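Local coordinates for serine-rich Repeat Adhesion Glycoprotein (Srr1) (Streptococcus agalactiae, PDB 4MBO), which binds fibrinogen as a surface adhesion glycoprotein of the bacterium, through a region made of beta-rich domains, one of them immunoglobulin-like, at residues L68-I73 / H100-T105; E41-N46 / A150-R155. All coordinates share one frame; numbering follows the deposited sequence.

Interaction 1: residues L68-I73 / H100-T105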
loop_
_atom_site.group_PDB
_atom_site.type_symbol
_atom_site.label_atom_id
_atom_site.label_comp_id
_atom_site.label_asym_id
_atom_site.label_seq_id
_atom_site.Cartn_x
_atom_site.Cartn_y
_atom_site.Cartn_z
ATOM N N LEU A 68 11.289 2.946 3.408
ATOM C CA LEU A 68 11.298 1.572 2.926
ATOM C C LEU A 68 10.668 0.653 3.964
ATOM O O LEU A 68 10.966 0.799 5.154
ATOM C CB LEU A 68 12.769 1.209 2.677
ATOM C CG LEU A 68 13.143 -0.011 1.872
ATOM C CD1 LEU A 68 12.675 0.115 0.448
ATOM C CD2 LEU A 68 14.662 -0.219 1.912
ATOM N N ASP A 69 9.766 -0.257 3.542
ATOM C CA ASP A 69 9.090 -1.199 4.443
ATOM C C ASP A 69 9.098 -2.601 3.829
ATOM O O ASP A 69 9.510 -2.780 2.691
ATOM C CB ASP A 69 7.688 -0.726 4.850
ATOM C CG ASP A 69 6.682 -0.750 3.733
ATOM O OD1 ASP A 69 6.588 -1.785 3.057
ATOM O OD2 ASP A 69 5.916 0.258 3.587
ATOM N N THR A 70 8.726 -3.592 4.631
ATOM C CA THR A 70 8.660 -4.986 4.227
ATOM C C THR A 70 7.248 -5.449 3.879
ATOM O O THR A 70 6.988 -6.651 3.725
ATOM C CB THR A 70 9.128 -5.876 5.404
ATOM O OG1 THR A 70 8.294 -5.596 6.548
ATOM C CG2 THR A 70 10.577 -5.588 5.718
ATOM N N GLN A 71 6.352 -4.471 3.730
ATOM C CA GLN A 71 4.909 -4.724 3.606
ATOM C C GLN A 71 4.170 -4.436 2.285
ATOM O O GLN A 71 3.297 -5.225 1.875
ATOM C CB GLN A 71 4.210 -3.911 4.692
ATOM C CG GLN A 71 4.564 -4.355 6.095
ATOM C CD GLN A 71 3.928 -3.472 7.132
ATOM O OE1 GLN A 71 3.888 -2.255 6.961
ATOM N NE2 GLN A 71 3.470 -4.069 8.243
ATOM N N GLY A 72 4.432 -3.301 1.675
ATOM C CA GLY A 72 3.671 -2.856 0.516
ATOM C C GLY A 72 2.290 -2.460 1.020
ATOM O O GLY A 72 2.169 -1.527 1.846
ATOM N N ILE A 73 1.253 -3.203 0.585
ATOM C CA ILE A 73 -0.127 -2.935 1.056
ATOM C C ILE A 73 -0.537 -3.839 2.229
ATOM O O ILE A 73 -1.630 -3.747 2.730
ATOM C CB ILE A 73 -1.195 -3.004 -0.054
ATOM C CG1 ILE A 73 -1.347 -4.431 -0.642
ATOM C CG2 ILE A 73 -0.860 -2.001 -1.145
ATOM C CD1 ILE A 73 -2.529 -4.566 -1.563
ATOM N N HIS A 100 11.657 1.245 11.405
ATOM C CA HIS A 100 11.957 0.748 10.050
ATOM C C HIS A 100 13.100 -0.273 10.108
ATOM O O HIS A 100 13.778 -0.508 9.130
ATOM C CB HIS A 100 12.220 1.865 9.042
ATOM C CG HIS A 100 10.989 2.627 8.700
ATOM N ND1 HIS A 100 10.330 2.484 7.495
ATOM C CD2 HIS A 100 10.297 3.552 9.403
ATOM C CE1 HIS A 100 9.243 3.233 7.509
ATOM N NE2 HIS A 100 9.199 3.893 8.654
ATOM N N ASN A 101 13.249 -0.929 11.244
ATOM C CA ASN A 101 14.255 -1.989 11.372
ATOM C C ASN A 101 13.623 -3.356 11.392
ATOM O O ASN A 101 12.478 -3.541 11.860
ATOM C CB ASN A 101 15.056 -1.884 12.664
ATOM C CG ASN A 101 15.914 -0.645 12.726
ATOM O OD1 ASN A 101 16.175 -0.033 11.721
ATOM N ND2 ASN A 101 16.334 -0.285 13.919
ATOM N N ILE A 102 14.361 -4.333 10.857
ATOM C CA ILE A 102 13.985 -5.729 10.938
ATOM C C ILE A 102 14.872 -6.364 12.025
ATOM O O ILE A 102 16.099 -6.368 11.924
ATOM C CB ILE A 102 14.190 -6.479 9.635
ATOM C CG1 ILE A 102 13.581 -5.704 8.444
ATOM C CG2 ILE A 102 13.612 -7.870 9.778
ATOM C CD1 ILE A 102 14.062 -6.167 7.106
ATOM N N THR A 103 14.256 -6.860 13.078
ATOM C CA THR A 103 14.957 -7.449 14.190
ATOM C C THR A 103 14.767 -8.946 14.158
ATOM O O THR A 103 13.628 -9.455 14.135
ATOM C CB THR A 103 14.441 -6.935 15.543
ATOM O OG1 THR A 103 14.602 -5.525 15.607
ATOM C CG2 THR A 103 15.172 -7.552 16.735
ATOM N N TYR A 104 15.890 -9.653 14.138
ATOM C CA TYR A 104 15.922 -11.108 14.173
ATOM C C TYR A 104 16.417 -11.583 15.529
ATOM O O TYR A 104 17.373 -11.047 16.084
ATOM C CB TYR A 104 16.844 -11.661 13.094
ATOM C CG TYR A 104 16.300 -11.530 11.700
ATOM C CD1 TYR A 104 15.500 -12.527 11.147
ATOM C CD2 TYR A 104 16.631 -10.451 10.913
ATOM C CE1 TYR A 104 15.018 -12.395 9.840
ATOM C CE2 TYR A 104 16.161 -10.310 9.629
ATOM C CZ TYR A 104 15.371 -11.288 9.094
ATOM O OH TYR A 104 14.928 -11.085 7.809
ATOM N N THR A 105 15.754 -12.612 16.058
ATOM C CA THR A 105 16.091 -13.189 17.350
ATOM C C THR A 105 16.500 -14.650 17.194
ATOM O O THR A 105 15.735 -15.457 16.640
ATOM C CB THR A 105 14.896 -13.088 18.299
ATOM O OG1 THR A 105 14.466 -11.714 18.387
ATOM C CG2 THR A 105 15.268 -13.608 19.710
#
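H100 reaches across to L68, the first residue of strand 68-69, and donates a hydrogen bond from ND1 to the carbonyl oxygen L68 O, 3.0 Å away and nearly straight (172° at the hydrogen). The acceptor lies in the plane of the imidazole, while ND1 stands above the carbonyl plane of L68. A histidine suits this place because its ring can carry an N-H to the carbonyl oxygen of a buried residue. With CG anti to the carbonyl carbon (chi1 -71°), the ring is carried toward strand 68-69 and ND1 faces L68 O.

The second touch is apolar: the methyl T70 CG2 meets I102 CD1 at 3.8 Å, the two side chains crossing at a slant. Threonine serves well at this partly exposed turn, offering a methyl to the buried isoleucine.

D69, just before T70, shapes the turn: its OD1 accepts from Q71 N (2.8 Å), an Asx turn, and from G72 N (3.0 Å), which widens it to an Asx motif. The positive phi of G72 is easy for a residue without a side chain. R129 forms a salt bridge with D69 OD2. Strand 68-69 edges the four-stranded sheet, beside strand 116-126, whereas I102 lies on strand 101-106 of the facing sheet, between strands 59-64 and 89-95.

Interaction 2: residues E41-N46 / A150-R155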
loop_
_atom_site.group_PDB
_atom_site.type_symbol
_atom_site.label_atom_id
_atom_site.label_comp_id
_atom_site.label_asym_id
_atom_site.label_seq_id
_atom_site.Cartn_x
_atom_site.Cartn_y
_atom_site.Cartn_z
ATOM N N GLU A 41 4.821 -3.701 -8.284
ATOM C CA GLU A 41 6.290 -3.769 -8.284
ATOM C C GLU A 41 6.896 -3.508 -6.893
ATOM O O GLU A 41 6.280 -2.877 -6.027
ATOM C CB GLU A 41 6.876 -2.784 -9.294
ATOM C CG GLU A 41 6.574 -3.197 -10.723
ATOM C CD GLU A 41 7.312 -2.409 -11.780
ATOM O OE1 GLU A 41 7.815 -1.293 -11.489
ATOM O OE2 GLU A 41 7.377 -2.933 -12.924
ATOM N N ASN A 42 8.131 -3.982 -6.693
ATOM C CA ASN A 42 8.832 -3.818 -5.448
ATOM C C ASN A 42 10.309 -3.989 -5.720
ATOM O O ASN A 42 10.708 -4.333 -6.855
ATOM C CB ASN A 42 8.324 -4.810 -4.372
ATOM C CG ASN A 42 8.430 -6.256 -4.799
ATOM O OD1 ASN A 42 7.437 -6.853 -5.232
ATOM N ND2 ASN A 42 9.627 -6.824 -4.743
ATOM N N LEU A 43 11.099 -3.689 -4.709
ATOM C CA LEU A 43 12.548 -3.893 -4.734
ATOM C C LEU A 43 12.846 -5.188 -4.016
ATOM O O LEU A 43 11.953 -5.814 -3.438
ATOM C CB LEU A 43 13.256 -2.741 -4.045
ATOM C CG LEU A 43 13.037 -1.374 -4.706
ATOM C CD1 LEU A 43 13.600 -0.251 -3.840
ATOM C CD2 LEU A 43 13.604 -1.334 -6.120
ATOM N N VAL A 44 14.105 -5.627 -4.073
ATOM C CA VAL A 44 14.499 -6.845 -3.401
ATOM C C VAL A 44 15.715 -6.560 -2.507
ATOM O O VAL A 44 16.694 -5.939 -2.935
ATOM C CB VAL A 44 14.839 -7.972 -4.418
ATOM C CG1 VAL A 44 15.320 -9.199 -3.656
ATOM C CG2 VAL A 44 13.581 -8.348 -5.225
ATOM N N LEU A 45 15.611 -6.988 -1.269
ATOM C CA LEU A 45 16.693 -6.900 -0.300
ATOM C C LEU A 45 17.319 -8.266 -0.086
ATOM O O LEU A 45 16.617 -9.260 0.127
ATOM C CB LEU A 45 16.131 -6.426 1.036
ATOM C CG LEU A 45 17.082 -6.465 2.250
ATOM C CD1 LEU A 45 18.258 -5.523 2.033
ATOM C CD2 LEU A 45 16.327 -6.106 3.520
ATOM N N ASN A 46 18.645 -8.313 -0.115
ATOM C CA ASN A 46 19.283 -9.540 0.287
ATOM C C ASN A 46 20.472 -9.257 1.191
ATOM O O ASN A 46 21.120 -8.202 1.093
ATOM C CB ASN A 46 19.702 -10.392 -0.882
ATOM C CG ASN A 46 20.900 -9.867 -1.576
ATOM O OD1 ASN A 46 20.803 -8.979 -2.396
ATOM N ND2 ASN A 46 22.068 -10.464 -1.285
ATOM N N ALA A 150 23.802 -0.754 1.791
ATOM C CA ALA A 150 23.390 -0.796 0.418
ATOM C C ALA A 150 22.482 0.378 0.105
ATOM O O ALA A 150 21.772 0.882 0.989
ATOM C CB ALA A 150 22.659 -2.096 0.161
ATOM N N SER A 151 22.496 0.798 -1.150
ATOM C CA SER A 151 21.615 1.865 -1.609
ATOM C C SER A 151 21.182 1.643 -3.028
ATOM O O SER A 151 21.871 0.967 -3.839
ATOM C CB SER A 151 22.289 3.242 -1.505
ATOM O OG SER A 151 23.300 3.432 -2.514
ATOM N N ILE A 152 20.017 2.177 -3.333
ATOM C CA ILE A 152 19.501 2.182 -4.700
ATOM C C ILE A 152 18.581 3.381 -4.834
ATOM O O ILE A 152 17.967 3.810 -3.846
ATOM C CB ILE A 152 18.805 0.853 -5.063
ATOM C CG1 ILE A 152 18.659 0.714 -6.590
ATOM C CG2 ILE A 152 17.466 0.730 -4.351
ATOM C CD1 ILE A 152 18.199 -0.663 -6.998
ATOM N N GLU A 153 18.507 3.949 -6.040
ATOM C CA GLU A 153 17.634 5.085 -6.302
ATOM C C GLU A 153 16.563 4.726 -7.327
ATOM O O GLU A 153 16.859 4.083 -8.344
ATOM C CB GLU A 153 18.428 6.289 -6.838
ATOM C CG GLU A 153 19.334 6.937 -5.830
ATOM C CD GLU A 153 19.987 8.183 -6.424
ATOM O OE1 GLU A 153 19.687 9.244 -5.912
ATOM O OE2 GLU A 153 20.716 8.081 -7.431
ATOM N N GLU A 154 15.337 5.162 -7.072
ATOM C CA GLU A 154 14.210 4.906 -7.967
ATOM C C GLU A 154 13.163 5.975 -7.849
ATOM O O GLU A 154 12.908 6.451 -6.732
ATOM C CB GLU A 154 13.447 3.608 -7.583
ATOM C CG GLU A 154 14.261 2.358 -7.355
ATOM C CD GLU A 154 14.764 1.715 -8.601
ATOM O OE1 GLU A 154 14.323 2.080 -9.713
ATOM O OE2 GLU A 154 15.681 0.854 -8.490
ATOM N N ARG A 155 12.544 6.351 -8.966
ATOM C CA ARG A 155 11.339 7.148 -8.880
ATOM C C ARG A 155 10.226 6.208 -8.388
ATOM O O ARG A 155 10.313 4.984 -8.530
ATOM C CB ARG A 155 10.938 7.681 -10.266
ATOM C CG ARG A 155 11.954 8.584 -10.871
ATOM C CD ARG A 155 11.496 9.068 -12.255
ATOM N NE ARG A 155 12.661 9.593 -12.927
ATOM C CZ ARG A 155 13.575 8.819 -13.513
ATOM N NH1 ARG A 155 14.631 9.372 -14.088
ATOM N NH2 ARG A 155 13.442 7.488 -13.509
#
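Two facing sheets of an immunoglobulin-like beta sandwich meet here, the architecture expected of the bacterial Ig family to which segment 41-46 belongs. Strand 43-51 is an inner strand of the four-stranded antiparallel sheet, and strand 148-157 belongs to the seven-stranded mixed sheet. No hydrogen bond joins the two segments, and the nearest CA atoms, L43 CA and I152 CA, are 9.2 Å apart: the layers are held by side chains, as in the interior of a sandwich.

L43 carries the contact, its two methyls going to different partners. CG lies beside the backbone N, anti to the carbonyl carbon (chi1 -62°), and from there CD1 points to I152 and CD2 to E154. CD1 meets the methyl I152 CG2 at 4.0 Å, the side chains crossing at an angle. A forked leucine suits this spot because its two methyls diverge, one to each of two residues that lie two apart on the same side of the opposite strand. The beta-branched isoleucine suits an extended strand and presents a methyl close to its backbone.

The glutamate is less expected in a buried place. Its chain bends at chi2 (-75°), and it runs alongside L43 in the opposite sense and lays its aliphatic part, CG, 3.9 Å from L43 CD2. OE1 of this buried residue receives a weak hydrogen bond from the backbone N of G33. The carboxylates of E154 (OE2) and D26 (OD2) lie close, which would tend to raise the pKa of one of them unless a cation offsets it. F141 of strand 139-145 packs against both L43 and E154. The oxygen E154 OE2 itself comes to 3.8 Å from the methyl L43 CD2.

How the interactions relate
Interactions 1 and 2 both bridge the same two sheets of one sandwich, and their centres lie 14 Å apart. Each pairs a segment of the four-stranded sheet with one of the seven-stranded sheet, and in sequence the 68-73/100-105 contact falls wholly between the two segments of the other. They meet in the core, where I102 CD1 packs on L45 CD2 at 4.2 Å. Strand 116-126 lies between strands 43-51 and 68-69 and serves both: V124 touches L68 and L43. The side chain of H100 lies about 5 Å from a bound calcium ion, a neighbour of the metal and not a ligand, and that of L43 about 11 Å from one.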